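Local structure of large terminase protein (Enterobacteria phage P22, 4DKW) at residues Arg6-Pro11 with Glu131-Met136; Asn37-His42 with Lys61-Thr66; Val53-Arg58 with Lys142-Cys147; Ala116-Gly121 with Gly179-Arg184. The protein powers the ATP-driven packaging of viral DNA into empty capsids and cuts the genome at the start and end of packaging, the cutting being done by this C-terminal nuclease domain. One frame throughout, in Å; residues are numbered along the deposited sequence.

Contact 1 (Arg6-Pro11 with Glu131-Met136); sequences RIFQIP and ELRDLM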
loop_
_atom_site.group_PDB
_atom_site.type_symbol
_atom_site.label_atom_id
_atom_site.label_comp_id
_atom_site.label_asym_id
_atom_site.label_seq_id
_atom_site.Cartn_x
_atom_site.Cartn_y
_atom_site.Cartn_z
ATOM N N ARG A 6 4.747 -15.121 13.267
ATOM C CA ARG A 6 4.512 -13.839 12.622
ATOM C C ARG A 6 5.562 -13.525 11.570
ATOM O O ARG A 6 6.733 -13.895 11.710
ATOM C CB ARG A 6 4.438 -12.716 13.649
ATOM C CG ARG A 6 3.100 -12.649 14.347
ATOM C CD ARG A 6 3.067 -11.495 15.323
ATOM N NE ARG A 6 3.641 -10.300 14.710
ATOM C CZ ARG A 6 3.741 -9.120 15.316
ATOM N NH1 ARG A 6 3.302 -8.962 16.561
ATOM N NH2 ARG A 6 4.278 -8.094 14.673
ATOM N N ILE A 7 5.122 -12.847 10.513
ATOM C CA ILE A 7 5.972 -12.504 9.391
ATOM C C ILE A 7 6.906 -11.353 9.757
ATOM O O ILE A 7 8.101 -11.402 9.463
ATOM C CB ILE A 7 5.117 -12.184 8.138
ATOM C CG1 ILE A 7 4.630 -13.493 7.506
ATOM C CG2 ILE A 7 5.909 -11.385 7.138
ATOM C CD1 ILE A 7 3.582 -13.336 6.431
ATOM N N PHE A 8 6.364 -10.330 10.414
ATOM C CA PHE A 8 7.164 -9.199 10.887
ATOM C C PHE A 8 7.362 -9.289 12.407
ATOM O O PHE A 8 6.548 -8.791 13.188
ATOM C CB PHE A 8 6.508 -7.860 10.508
ATOM C CG PHE A 8 6.317 -7.664 9.016
ATOM C CD1 PHE A 8 7.414 -7.531 8.169
ATOM C CD2 PHE A 8 5.043 -7.585 8.468
ATOM C CE1 PHE A 8 7.244 -7.352 6.807
ATOM C CE2 PHE A 8 4.869 -7.396 7.107
ATOM C CZ PHE A 8 5.973 -7.283 6.277
ATOM N N GLN A 9 8.436 -9.944 12.834
ATOM C CA GLN A 9 8.727 -10.042 14.259
ATOM C C GLN A 9 9.542 -8.843 14.728
ATOM O O GLN A 9 10.707 -8.961 15.116
ATOM C CB GLN A 9 9.419 -11.359 14.596
ATOM C CG GLN A 9 8.448 -12.519 14.655
ATOM C CD GLN A 9 9.106 -13.820 15.043
ATOM O OE1 GLN A 9 10.328 -13.937 15.017
ATOM N NE2 GLN A 9 8.294 -14.810 15.404
ATOM N N ILE A 10 8.888 -7.689 14.685
ATOM C CA ILE A 10 9.507 -6.407 14.936
ATOM C C ILE A 10 8.559 -5.653 15.858
ATOM O O ILE A 10 7.347 -5.664 15.644
ATOM C CB ILE A 10 9.727 -5.651 13.598
ATOM C CG1 ILE A 10 10.613 -6.486 12.666
ATOM C CG2 ILE A 10 10.342 -4.287 13.832
ATOM C CD1 ILE A 10 10.821 -5.901 11.310
ATOM N N PRO A 11 9.097 -5.029 16.915
ATOM C CA PRO A 11 8.260 -4.207 17.798
ATOM C C PRO A 11 7.596 -3.069 17.024
ATOM O O PRO A 11 8.307 -2.302 16.374
ATOM C CB PRO A 11 9.271 -3.642 18.807
ATOM C CG PRO A 11 10.418 -4.603 18.773
ATOM C CD PRO A 11 10.496 -5.098 17.369
ATOM N N GLU A 131 11.980 -7.261 1.419
ATOM C CA GLU A 131 12.523 -5.921 1.265
ATOM C C GLU A 131 11.933 -4.986 2.299
ATOM O O GLU A 131 12.659 -4.214 2.924
ATOM C CB GLU A 131 12.285 -5.400 -0.149
ATOM C CG GLU A 131 13.103 -6.161 -1.196
ATOM C CD GLU A 131 13.169 -5.447 -2.548
ATOM O OE1 GLU A 131 12.699 -4.291 -2.653
ATOM O OE2 GLU A 131 13.706 -6.045 -3.506
ATOM N N LEU A 132 10.620 -5.081 2.509
ATOM C CA LEU A 132 9.966 -4.275 3.540
ATOM C C LEU A 132 10.491 -4.566 4.950
ATOM O O LEU A 132 10.634 -3.648 5.746
ATOM C CB LEU A 132 8.448 -4.439 3.487
ATOM C CG LEU A 132 7.748 -3.792 2.288
ATOM C CD1 LEU A 132 6.262 -4.142 2.286
ATOM C CD2 LEU A 132 7.946 -2.281 2.314
ATOM N N ARG A 133 10.772 -5.830 5.262
ATOM C CA ARG A 133 11.287 -6.171 6.588
ATOM C C ARG A 133 12.682 -5.599 6.802
ATOM O O ARG A 133 13.001 -5.135 7.896
ATOM C CB ARG A 133 11.326 -7.686 6.830
ATOM C CG ARG A 133 11.825 -8.027 8.252
ATOM C CD ARG A 133 12.239 -9.486 8.436
ATOM N NE ARG A 133 11.109 -10.407 8.340
ATOM C CZ ARG A 133 10.854 -11.147 7.266
ATOM N NH1 ARG A 133 11.659 -11.069 6.202
ATOM N NH2 ARG A 133 9.799 -11.963 7.256
ATOM N N ASP A 134 13.515 -5.654 5.762
ATOM C CA ASP A 134 14.856 -5.073 5.823
ATOM C C ASP A 134 14.764 -3.599 6.144
ATOM O O ASP A 134 15.480 -3.108 7.007
ATOM C CB ASP A 134 15.612 -5.246 4.500
ATOM C CG ASP A 134 16.026 -6.674 4.244
ATOM O OD1 ASP A 134 15.988 -7.497 5.185
ATOM O OD2 ASP A 134 16.406 -6.964 3.091
ATOM N N LEU A 135 13.872 -2.899 5.447
ATOM C CA LEU A 135 13.680 -1.460 5.650
ATOM C C LEU A 135 13.245 -1.176 7.076
ATOM O O LEU A 135 13.744 -0.247 7.703
ATOM C CB LEU A 135 12.670 -0.881 4.656
ATOM C CG LEU A 135 13.048 -0.928 3.168
ATOM C CD1 LEU A 135 11.871 -0.500 2.292
ATOM C CD2 LEU A 135 14.244 -0.034 2.920
ATOM N N MET A 136 12.316 -1.977 7.588
ATOM C CA MET A 136 11.869 -1.844 8.978
ATOM C C MET A 136 13.020 -1.984 9.959
ATOM O O MET A 136 13.153 -1.175 10.880
ATOM C CB MET A 136 10.796 -2.884 9.317
ATOM C CG MET A 136 9.507 -2.702 8.549
ATOM S SD MET A 136 8.400 -4.056 8.892
ATOM C CE MET A 136 7.033 -3.650 7.799
#

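Contact 2 (Asn37-His42 with Lys61-Thr66); sequences NHPQAH and KKSENT. With SO4 (sulfate ion), chain G.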
loop_
_atom_site.group_PDB
_atom_site.type_symbol
_atom_site.label_atom_id
_atom_site.label_comp_id
_atom_site.label_asym_id
_atom_site.label_seq_id
_atom_site.Cartn_x
_atom_site.Cartn_y
_atom_site.Cartn_z
ATOM N N ASN A 37 -16.593 -7.544 -0.604
ATOM C CA ASN A 37 -16.859 -8.331 0.596
ATOM C C ASN A 37 -15.687 -8.247 1.561
ATOM O O ASN A 37 -15.873 -8.118 2.774
ATOM C CB ASN A 37 -17.142 -9.788 0.241
ATOM C CG ASN A 37 -18.423 -9.955 -0.553
ATOM O OD1 ASN A 37 -19.406 -9.241 -0.332
ATOM N ND2 ASN A 37 -18.416 -10.896 -1.496
ATOM N N HIS A 38 -14.480 -8.347 1.006
ATOM C CA HIS A 38 -13.255 -8.047 1.736
ATOM C C HIS A 38 -13.073 -6.538 1.738
ATOM O O HIS A 38 -13.582 -5.847 0.853
ATOM C CB HIS A 38 -12.046 -8.710 1.065
ATOM C CG HIS A 38 -12.103 -10.206 1.044
ATOM N ND1 HIS A 38 -12.772 -10.908 0.066
ATOM C CD2 HIS A 38 -11.573 -11.132 1.877
ATOM C CE1 HIS A 38 -12.652 -12.204 0.296
ATOM N NE2 HIS A 38 -11.930 -12.366 1.390
ATOM N N PRO A 39 -12.358 -6.013 2.738
ATOM C CA PRO A 39 -12.122 -4.566 2.715
ATOM C C PRO A 39 -11.279 -4.152 1.509
ATOM O O PRO A 39 -10.386 -4.887 1.101
ATOM C CB PRO A 39 -11.327 -4.318 4.006
ATOM C CG PRO A 39 -11.700 -5.462 4.896
ATOM C CD PRO A 39 -11.875 -6.640 3.980
ATOM N N GLN A 40 -11.564 -2.996 0.933
ATOM C CA GLN A 40 -10.589 -2.363 0.059
ATOM C C GLN A 40 -9.663 -1.485 0.909
ATOM O O GLN A 40 -10.001 -1.118 2.042
ATOM C CB GLN A 40 -11.282 -1.533 -1.023
ATOM C CG GLN A 40 -12.022 -0.306 -0.514
ATOM C CD GLN A 40 -12.568 0.535 -1.652
ATOM O OE1 GLN A 40 -11.811 1.175 -2.385
ATOM N NE2 GLN A 40 -13.886 0.526 -1.816
ATOM N N ALA A 41 -8.490 -1.166 0.374
ATOM C CA ALA A 41 -7.590 -0.225 1.035
ATOM C C ALA A 41 -7.019 0.782 0.045
ATOM O O ALA A 41 -6.653 0.425 -1.074
ATOM C CB ALA A 41 -6.458 -0.965 1.759
ATOM N N HIS A 42 -6.966 2.043 0.451
ATOM C CA HIS A 42 -6.217 3.043 -0.299
ATOM C C HIS A 42 -5.188 3.669 0.638
ATOM O O HIS A 42 -5.548 4.142 1.718
ATOM C CB HIS A 42 -7.149 4.123 -0.857
ATOM C CG HIS A 42 -6.503 4.993 -1.892
ATOM N ND1 HIS A 42 -6.508 4.676 -3.232
ATOM C CD2 HIS A 42 -5.804 6.145 -1.777
ATOM C CE1 HIS A 42 -5.850 5.608 -3.901
ATOM N NE2 HIS A 42 -5.421 6.511 -3.046
ATOM N N LYS A 61 -9.335 2.010 4.995
ATOM C CA LYS A 61 -9.732 0.624 4.784
ATOM C C LYS A 61 -11.220 0.466 5.066
ATOM O O LYS A 61 -11.697 0.881 6.128
ATOM C CB LYS A 61 -8.926 -0.281 5.713
ATOM C CG LYS A 61 -9.283 -1.751 5.638
ATOM C CD LYS A 61 -8.384 -2.563 6.559
ATOM C CE LYS A 61 -8.777 -4.031 6.545
ATOM N NZ LYS A 61 -7.788 -4.850 7.275
ATOM N N LYS A 62 -11.957 -0.118 4.120
ATOM C CA LYS A 62 -13.402 -0.238 4.271
ATOM C C LYS A 62 -14.036 -1.306 3.381
ATOM O O LYS A 62 -13.694 -1.432 2.203
ATOM C CB LYS A 62 -14.092 1.111 4.030
ATOM C CG LYS A 62 -15.240 1.376 4.996
ATOM C CD LYS A 62 -16.026 2.606 4.622
ATOM C CE LYS A 62 -17.027 2.959 5.707
ATOM N NZ LYS A 62 -18.020 1.872 5.951
ATOM N N SER A 63 -14.960 -2.071 3.962
ATOM C CA SER A 63 -15.748 -3.057 3.222
ATOM C C SER A 63 -16.943 -2.410 2.534
ATOM O O SER A 63 -17.461 -1.387 2.982
ATOM C CB SER A 63 -16.262 -4.159 4.155
ATOM O OG SER A 63 -15.209 -4.917 4.721
ATOM N N GLU A 64 -17.378 -3.026 1.442
ATOM C CA GLU A 64 -18.621 -2.658 0.766
ATOM C C GLU A 64 -18.737 -1.175 0.420
ATOM O O GLU A 64 -19.768 -0.547 0.667
ATOM C CB GLU A 64 -19.830 -3.127 1.577
ATOM C CG GLU A 64 -19.890 -4.640 1.729
ATOM C CD GLU A 64 -20.975 -5.095 2.681
ATOM O OE1 GLU A 64 -21.590 -4.233 3.346
ATOM O OE2 GLU A 64 -21.211 -6.320 2.762
ATOM N N ASN A 65 -17.662 -0.629 -0.139
ATOM C CA ASN A 65 -17.674 0.720 -0.700
ATOM C C ASN A 65 -17.345 0.698 -2.191
ATOM O O ASN A 65 -16.488 -0.065 -2.646
ATOM C CB ASN A 65 -16.688 1.640 0.037
ATOM C CG ASN A 65 -17.322 2.363 1.214
ATOM O OD1 ASN A 65 -18.252 1.855 1.850
ATOM N ND2 ASN A 65 -16.825 3.564 1.505
ATOM N N THR A 66 -18.039 1.532 -2.952
ATOM C CA THR A 66 -17.757 1.663 -4.369
ATOM C C THR A 66 -16.526 2.536 -4.564
ATOM O O THR A 66 -15.992 3.092 -3.602
ATOM C CB THR A 66 -18.944 2.301 -5.109
ATOM O OG1 THR A 66 -19.142 3.633 -4.626
ATOM C CG2 THR A 66 -20.209 1.499 -4.880
HETATM S S SO4 G . -13.617 -2.827 8.067
HETATM O O1 SO4 G . -12.290 -3.416 8.206
HETATM O O2 SO4 G . -13.568 -1.421 8.457
HETATM O O3 SO4 G . -14.054 -2.932 6.679
HETATM O O4 SO4 G . -14.558 -3.538 8.926
HETATM O O HOH W 1 -15.040 -1.436 -0.093
#

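Contact 3 (Val53-Arg58 with Lys142-Cys147); sequences VFYLAR and KVFNTC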
loop_
_atom_site.group_PDB
_atom_site.type_symbol
_atom_site.label_atom_id
_atom_site.label_comp_id
_atom_site.label_asym_id
_atom_site.label_seq_id
_atom_site.Cartn_x
_atom_site.Cartn_y
_atom_site.Cartn_z
ATOM N N VAL A 53 14.176 6.708 3.043
ATOM C CA VAL A 53 13.262 6.318 4.113
ATOM C C VAL A 53 11.831 6.429 3.601
ATOM O O VAL A 53 11.498 7.381 2.897
ATOM C CB VAL A 53 13.441 7.210 5.377
ATOM C CG1 VAL A 53 12.406 6.863 6.458
ATOM C CG2 VAL A 53 14.844 7.051 5.946
ATOM N N PHE A 54 10.993 5.455 3.958
ATOM C CA PHE A 54 9.591 5.422 3.553
ATOM C C PHE A 54 8.672 5.709 4.729
ATOM O O PHE A 54 8.916 5.230 5.836
ATOM C CB PHE A 54 9.242 4.060 2.956
ATOM C CG PHE A 54 10.030 3.731 1.722
ATOM C CD1 PHE A 54 9.486 3.935 0.468
ATOM C CD2 PHE A 54 11.316 3.227 1.820
ATOM C CE1 PHE A 54 10.217 3.640 -0.669
ATOM C CE2 PHE A 54 12.043 2.929 0.693
ATOM C CZ PHE A 54 11.491 3.135 -0.558
ATOM N N TYR A 55 7.620 6.490 4.479
ATOM C CA TYR A 55 6.620 6.800 5.502
ATOM C C TYR A 55 5.242 6.436 4.972
ATOM O O TYR A 55 4.800 6.973 3.954
ATOM C CB TYR A 55 6.633 8.293 5.858
ATOM C CG TYR A 55 7.973 8.799 6.351
ATOM C CD1 TYR A 55 8.266 8.804 7.713
ATOM C CD2 TYR A 55 8.944 9.267 5.462
ATOM C CE1 TYR A 55 9.486 9.266 8.186
ATOM C CE2 TYR A 55 10.175 9.723 5.927
ATOM C CZ TYR A 55 10.432 9.717 7.296
ATOM O OH TYR A 55 11.632 10.174 7.791
ATOM N N LEU A 56 4.576 5.505 5.643
ATOM C CA LEU A 56 3.196 5.213 5.323
ATOM C C LEU A 56 2.380 6.298 6.017
ATOM O O LEU A 56 2.199 6.262 7.229
ATOM C CB LEU A 56 2.818 3.818 5.811
ATOM C CG LEU A 56 1.397 3.388 5.448
ATOM C CD1 LEU A 56 1.208 3.402 3.936
ATOM C CD2 LEU A 56 1.124 2.011 6.011
ATOM N N ALA A 57 1.918 7.283 5.245
ATOM C CA ALA A 57 1.355 8.507 5.813
ATOM C C ALA A 57 -0.180 8.543 5.895
ATOM O O ALA A 57 -0.735 9.218 6.755
ATOM C CB ALA A 57 1.869 9.716 5.038
ATOM N N ARG A 58 -0.862 7.843 4.990
ATOM C CA ARG A 58 -2.322 7.821 4.996
ATOM C C ARG A 58 -2.816 6.408 4.724
ATOM O O ARG A 58 -2.264 5.713 3.882
ATOM C CB ARG A 58 -2.899 8.769 3.938
ATOM C CG ARG A 58 -2.354 10.186 3.946
ATOM C CD ARG A 58 -3.017 11.009 5.015
ATOM N NE ARG A 58 -2.696 12.428 4.885
ATOM C CZ ARG A 58 -1.690 13.032 5.513
ATOM N NH1 ARG A 58 -0.886 12.346 6.324
ATOM N NH2 ARG A 58 -1.486 14.329 5.332
ATOM N N LYS A 142 8.715 3.690 8.151
ATOM C CA LYS A 142 7.940 4.211 9.266
ATOM C C LYS A 142 6.456 4.274 8.906
ATOM O O LYS A 142 6.098 4.470 7.731
ATOM C CB LYS A 142 8.443 5.611 9.651
ATOM C CG LYS A 142 9.924 5.696 9.954
ATOM C CD LYS A 142 10.251 4.975 11.249
ATOM C CE LYS A 142 11.745 4.991 11.533
ATOM N NZ LYS A 142 12.102 3.898 12.476
ATOM N N VAL A 143 5.601 4.108 9.917
ATOM C CA VAL A 143 4.153 4.259 9.757
ATOM C C VAL A 143 3.648 5.323 10.727
ATOM O O VAL A 143 3.950 5.257 11.915
ATOM C CB VAL A 143 3.428 2.914 10.017
ATOM C CG1 VAL A 143 1.900 3.044 9.819
ATOM C CG2 VAL A 143 3.994 1.847 9.104
ATOM N N PHE A 144 2.905 6.312 10.229
ATOM C CA PHE A 144 2.316 7.337 11.096
ATOM C C PHE A 144 1.447 6.650 12.142
ATOM O O PHE A 144 0.740 5.697 11.824
ATOM C CB PHE A 144 1.450 8.310 10.293
ATOM C CG PHE A 144 2.228 9.350 9.529
ATOM C CD1 PHE A 144 3.595 9.215 9.313
ATOM C CD2 PHE A 144 1.581 10.472 9.025
ATOM C CE1 PHE A 144 4.310 10.188 8.607
ATOM C CE2 PHE A 144 2.278 11.445 8.332
ATOM C CZ PHE A 144 3.646 11.307 8.122
ATOM N N ASN A 145 1.497 7.116 13.384
ATOM C CA ASN A 145 0.701 6.498 14.444
ATOM C C ASN A 145 -0.816 6.642 14.251
ATOM O O ASN A 145 -1.597 6.024 14.967
ATOM C CB ASN A 145 1.158 6.978 15.834
ATOM C CG ASN A 145 1.032 8.479 16.021
ATOM O OD1 ASN A 145 0.042 9.096 15.626
ATOM N ND2 ASN A 145 2.037 9.075 16.652
ATOM N N THR A 146 -1.215 7.446 13.272
ATOM C CA THR A 146 -2.617 7.643 12.935
ATOM C C THR A 146 -3.118 6.633 11.890
ATOM O O THR A 146 -4.275 6.682 11.478
ATOM C CB THR A 146 -2.845 9.071 12.409
ATOM O OG1 THR A 146 -1.899 9.356 11.363
ATOM C CG2 THR A 146 -2.694 10.091 13.541
ATOM N N CYS A 147 -2.243 5.721 11.468
ATOM C CA CYS A 147 -2.597 4.711 10.465
ATOM C C CYS A 147 -2.839 3.374 11.140
ATOM O O CYS A 147 -2.215 2.378 10.780
ATOM C CB CYS A 147 -1.488 4.550 9.419
ATOM S SG CYS A 147 -1.203 6.009 8.439
#

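Contact 4 (Ala116-Gly121 with Gly179-Arg184); sequences ATFPDG and GYMMRR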
loop_
_atom_site.group_PDB
_atom_site.type_symbol
_atom_site.label_atom_id
_atom_site.label_comp_id
_atom_site.label_asym_id
_atom_site.label_seq_id
_atom_site.Cartn_x
_atom_site.Cartn_y
_atom_site.Cartn_z
ATOM N N ALA A 116 0.777 -3.277 -10.573
ATOM C CA ALA A 116 1.972 -3.077 -9.768
ATOM C C ALA A 116 2.999 -4.154 -10.034
ATOM O O ALA A 116 2.735 -5.345 -9.842
ATOM C CB ALA A 116 1.619 -3.044 -8.278
ATOM N N THR A 117 4.175 -3.728 -10.485
ATOM C CA THR A 117 5.313 -4.629 -10.643
ATOM C C THR A 117 6.599 -4.009 -10.093
ATOM O O THR A 117 6.724 -2.789 -10.009
ATOM C CB THR A 117 5.532 -5.008 -12.124
ATOM O OG1 THR A 117 5.794 -3.828 -12.900
ATOM C CG2 THR A 117 4.311 -5.710 -12.687
ATOM N N PHE A 118 7.569 -4.861 -9.784
ATOM C CA PHE A 118 8.930 -4.412 -9.559
ATOM C C PHE A 118 9.462 -3.963 -10.915
ATOM O O PHE A 118 8.823 -4.195 -11.939
ATOM C CB PHE A 118 9.791 -5.547 -9.006
ATOM C CG PHE A 118 9.486 -5.903 -7.580
ATOM C CD1 PHE A 118 10.002 -5.149 -6.540
ATOM C CD2 PHE A 118 8.688 -6.993 -7.280
ATOM C CE1 PHE A 118 9.724 -5.474 -5.227
ATOM C CE2 PHE A 118 8.407 -7.321 -5.970
ATOM C CZ PHE A 118 8.926 -6.562 -4.943
ATOM N N PRO A 119 10.622 -3.322 -10.928
ATOM C CA PRO A 119 11.187 -2.804 -12.177
ATOM C C PRO A 119 11.341 -3.879 -13.253
ATOM O O PRO A 119 11.202 -3.580 -14.437
ATOM C CB PRO A 119 12.567 -2.281 -11.752
ATOM C CG PRO A 119 12.570 -2.272 -10.239
ATOM C CD PRO A 119 11.213 -2.666 -9.752
ATOM N N ASP A 120 11.624 -5.111 -12.845
ATOM C CA ASP A 120 11.877 -6.190 -13.798
ATOM C C ASP A 120 10.613 -6.903 -14.278
ATOM O O ASP A 120 10.696 -7.890 -15.005
ATOM C CB ASP A 120 12.871 -7.200 -13.216
ATOM C CG ASP A 120 12.282 -8.014 -12.082
ATOM O OD1 ASP A 120 11.148 -7.714 -11.655
ATOM O OD2 ASP A 120 12.957 -8.954 -11.616
ATOM N N GLY A 121 9.447 -6.405 -13.880
ATOM C CA GLY A 121 8.189 -6.998 -14.305
ATOM C C GLY A 121 7.626 -8.024 -13.330
ATOM O O GLY A 121 6.507 -8.501 -13.497
ATOM N N GLY A 179 2.526 0.114 -3.513
ATOM C CA GLY A 179 3.066 1.458 -3.592
ATOM C C GLY A 179 4.580 1.425 -3.571
ATOM O O GLY A 179 5.242 2.137 -4.326
ATOM N N TYR A 180 5.128 0.588 -2.699
ATOM C CA TYR A 180 6.565 0.394 -2.617
ATOM C C TYR A 180 7.149 -0.159 -3.933
ATOM O O TYR A 180 8.174 0.318 -4.430
ATOM C CB TYR A 180 6.918 -0.510 -1.425
ATOM C CG TYR A 180 8.376 -0.907 -1.400
ATOM C CD1 TYR A 180 9.347 -0.005 -1.009
ATOM C CD2 TYR A 180 8.781 -2.186 -1.777
ATOM C CE1 TYR A 180 10.681 -0.349 -1.009
ATOM C CE2 TYR A 180 10.126 -2.550 -1.767
ATOM C CZ TYR A 180 11.064 -1.617 -1.386
ATOM O OH TYR A 180 12.399 -1.929 -1.366
ATOM N N MET A 181 6.493 -1.163 -4.498
ATOM C CA MET A 181 6.960 -1.774 -5.741
ATOM C C MET A 181 7.016 -0.763 -6.871
ATOM O O MET A 181 7.938 -0.775 -7.694
ATOM C CB MET A 181 6.045 -2.924 -6.139
ATOM C CG MET A 181 6.146 -4.123 -5.213
ATOM S SD MET A 181 4.810 -5.306 -5.486
ATOM C CE MET A 181 5.098 -5.759 -7.183
ATOM N N MET A 182 6.026 0.121 -6.895
ATOM C CA MET A 182 5.885 1.095 -7.971
ATOM C C MET A 182 6.466 2.467 -7.631
ATOM O O MET A 182 6.127 3.453 -8.277
ATOM C CB MET A 182 4.412 1.241 -8.349
ATOM C CG MET A 182 3.824 0.002 -8.976
ATOM S SD MET A 182 4.421 -0.297 -10.658
ATOM C CE MET A 182 3.221 0.585 -11.648
ATOM N N ARG A 183 7.351 2.517 -6.638
ATOM C CA ARG A 183 7.904 3.777 -6.153
ATOM C C ARG A 183 8.614 4.597 -7.229
ATOM O O ARG A 183 8.793 5.805 -7.066
ATOM C CB ARG A 183 8.817 3.545 -4.947
ATOM C CG ARG A 183 10.078 2.757 -5.235
ATOM C CD ARG A 183 10.775 2.415 -3.945
ATOM N NE ARG A 183 12.032 1.697 -4.154
ATOM C CZ ARG A 183 12.118 0.395 -4.417
ATOM N NH1 ARG A 183 11.020 -0.343 -4.524
ATOM N NH2 ARG A 183 13.305 -0.172 -4.582
ATOM N N ARG A 184 8.989 3.960 -8.340
ATOM C CA ARG A 184 9.622 4.694 -9.446
ATOM C C ARG A 184 8.648 5.681 -10.102
ATOM O O ARG A 184 9.064 6.575 -10.842
ATOM C CB ARG A 184 10.200 3.738 -10.496
ATOM C CG ARG A 184 9.161 2.809 -11.152
ATOM C CD ARG A 184 9.826 1.666 -11.914
ATOM N NE ARG A 184 8.853 0.764 -12.532
ATOM C CZ ARG A 184 8.221 -0.210 -11.881
ATOM N NH1 ARG A 184 8.454 -0.401 -10.586
ATOM N NH2 ARG A 184 7.350 -0.992 -12.518
#

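Contact 1 (Arg6-Pro11 with Glu131-Met136)
Arg133 sends CG anti to its backbone N (chi1 -178°) and then bends at chi3, which carries its guanidinium back to the carbonyl of Ile7, while the extended chain of Met136 delivers its methyl to the ring of Phe8. NH2 of Arg133 donates to Ile7 O at 2.8 Å, with the oxygen at the edge of the guanidinium and close to its plane; NE adds a weak second bond to the same atom. Met136 CE lies over one face of the Phe8 ring, 3.9 Å from the centroid, and SD stands obliquely at 4.3 Å from that centroid, a Met-aromatic contact. Through these groups the loop that follows strand 5-6 is packed against helix 125-137 of the RNase H-like nuclease domain. The other face of Phe8 is covered by CG2 of its neighbour Ile7. Farther along the loop, Ile10 CD1 touches both helix side chains, 3.6 Å from Met136 CB and 3.9 Å from Arg133 CG.

Contact 2 (Asn37-His42 with Lys61-Thr66)
The antiparallel hairpin of strands 40-48 and 53-62, a core element of the RNase H-like fold, reaches its open end here, beside the catalytic magnesium site. Gln40 and Lys62 form a hydrogen-bonded pair, Gln40 N donating to Lys62 O at 2.9 Å and Lys62 N to Gln40 O at 3.0 Å; Ala41 and Lys61 follow as a non-hydrogen-bonded pair. On the face of Ala41 and Lys61, the metal-binding Asp171 packs on Pro39 and Ala41. The fully extended Lys61 runs alongside the Pro39 ring, its CE 3.6 Å from Pro39 CB, and carries NZ on to a salt bridge with Glu153, with a long, weak ion pair to Asp171. On the other face, Gln40 OE1 is taken by Tyr104 and Gln32, and NE2 donates to a water at 2.9 Å. That water also accepts from Asn65 N and can donate to Lys62 O, bridging the strand to the loop ahead of helix 67-78. Beyond Pro39, a sulfate, probably from the crystallisation liquor, sits at Ser63: OG donates to its O3 at 3.0 Å, and Ser63 N makes a weak bond to the same oxygen.

Contact 3 (Val53-Arg58 with Lys142-Cys147)
Phe144 fills the hollow beside Ala57, at the classic beta bulge in which Ala57 and Arg58 both face Gln44. Ala57 CA stands over one face of the ring, 3.9 Å from its centroid in a CH-pi contact, and Ala57 CB lies over the same face, 3.7 Å from Phe144 CE2. Arg58, bent at chi2 (-80°), folds back so that its NH1 both bonds to Ala57 O and comes within 3.9 Å of Phe144 CE2, which lies at the edge of the guanidinium; ring and guanidinium planes are 50° apart. Upstream the two strands run parallel, in register through Tyr55 with Lys142 and Leu56 with Val143. Lys142 lays CB and CG beside the Tyr55 ring, CB 3.7 Å from Tyr55 CD1, before NZ goes off to Thr14 O. On the reverse face Leu56 and Val143 point the same way and pack under Phe150 of helix 148-156. Three nearly straight bonds stitch the backbones: Lys142 N to Phe54 O and Leu56 N to Lys142 O, both 2.8 Å, and Phe144 N to Leu56 O at 3.1 Å. The three bonds thus pair Phe54 O, Lys142 N and O, Leu56 N and O and Phe144 N, while largely apolar side chains make up the rest of this buried join in the central sheet.

Contact 4 (Ala116-Gly121 with Gly179-Arg184)
Thr117 O is gripped end-on by the guanidinium of Arg184, NH1 at 3.0 Å and NH2 at 3.1 Å from that one oxygen. Both nitrogens come to the same face of the carbonyl, NH2 well above its plane and NH1 only tilted from it, while the oxygen lies almost exactly in the guanidinium plane. The arginine chain, extended from CG to NE, lets the flat group lie over Pro119, whose CA sits beneath its centre. These contacts join the loop ahead of helix 125-137, which makes a type I turn from Phe118 to Gly121, to the end of helix 171-181 and the residues just after it in the RNase H-like domain. Met181 bends at chi3 (61°) and lies across one face of the Phe118 ring: CG rests over it, 3.9 Å from the centroid, with SD oblique to the ring in a Met-aromatic contact, and CE turns back to within 3.6 Å of Ala116 O. Met182, bent twice, sets SD where it accepts a weak hydrogen bond from Thr117 N at 3.4 Å, its CG against Ala116 CB.

From the N terminus, the loop at 6-11 opens contact 1, which closes only when helix 125-137 is reached. Contact 2 lies nested inside that long loop, joining the two strands of the 40-48/53-62 hairpin near the metal site. Before contact 2 closes, strand 53-62 has opened contact 3, which crosses contact 2 and contact 1 and closes at strand 141-144, just after the helix of contact 1. Contact 4 opens at 116-121 and closes last, at the end of helix 171-181, crossing contacts 1 and 3 but following contact 2 in series. Contacts 1, 3 and 4 touch around Tyr180, which meets Leu132, Leu135 and Phe54 and hydrogen-bonds to Glu131.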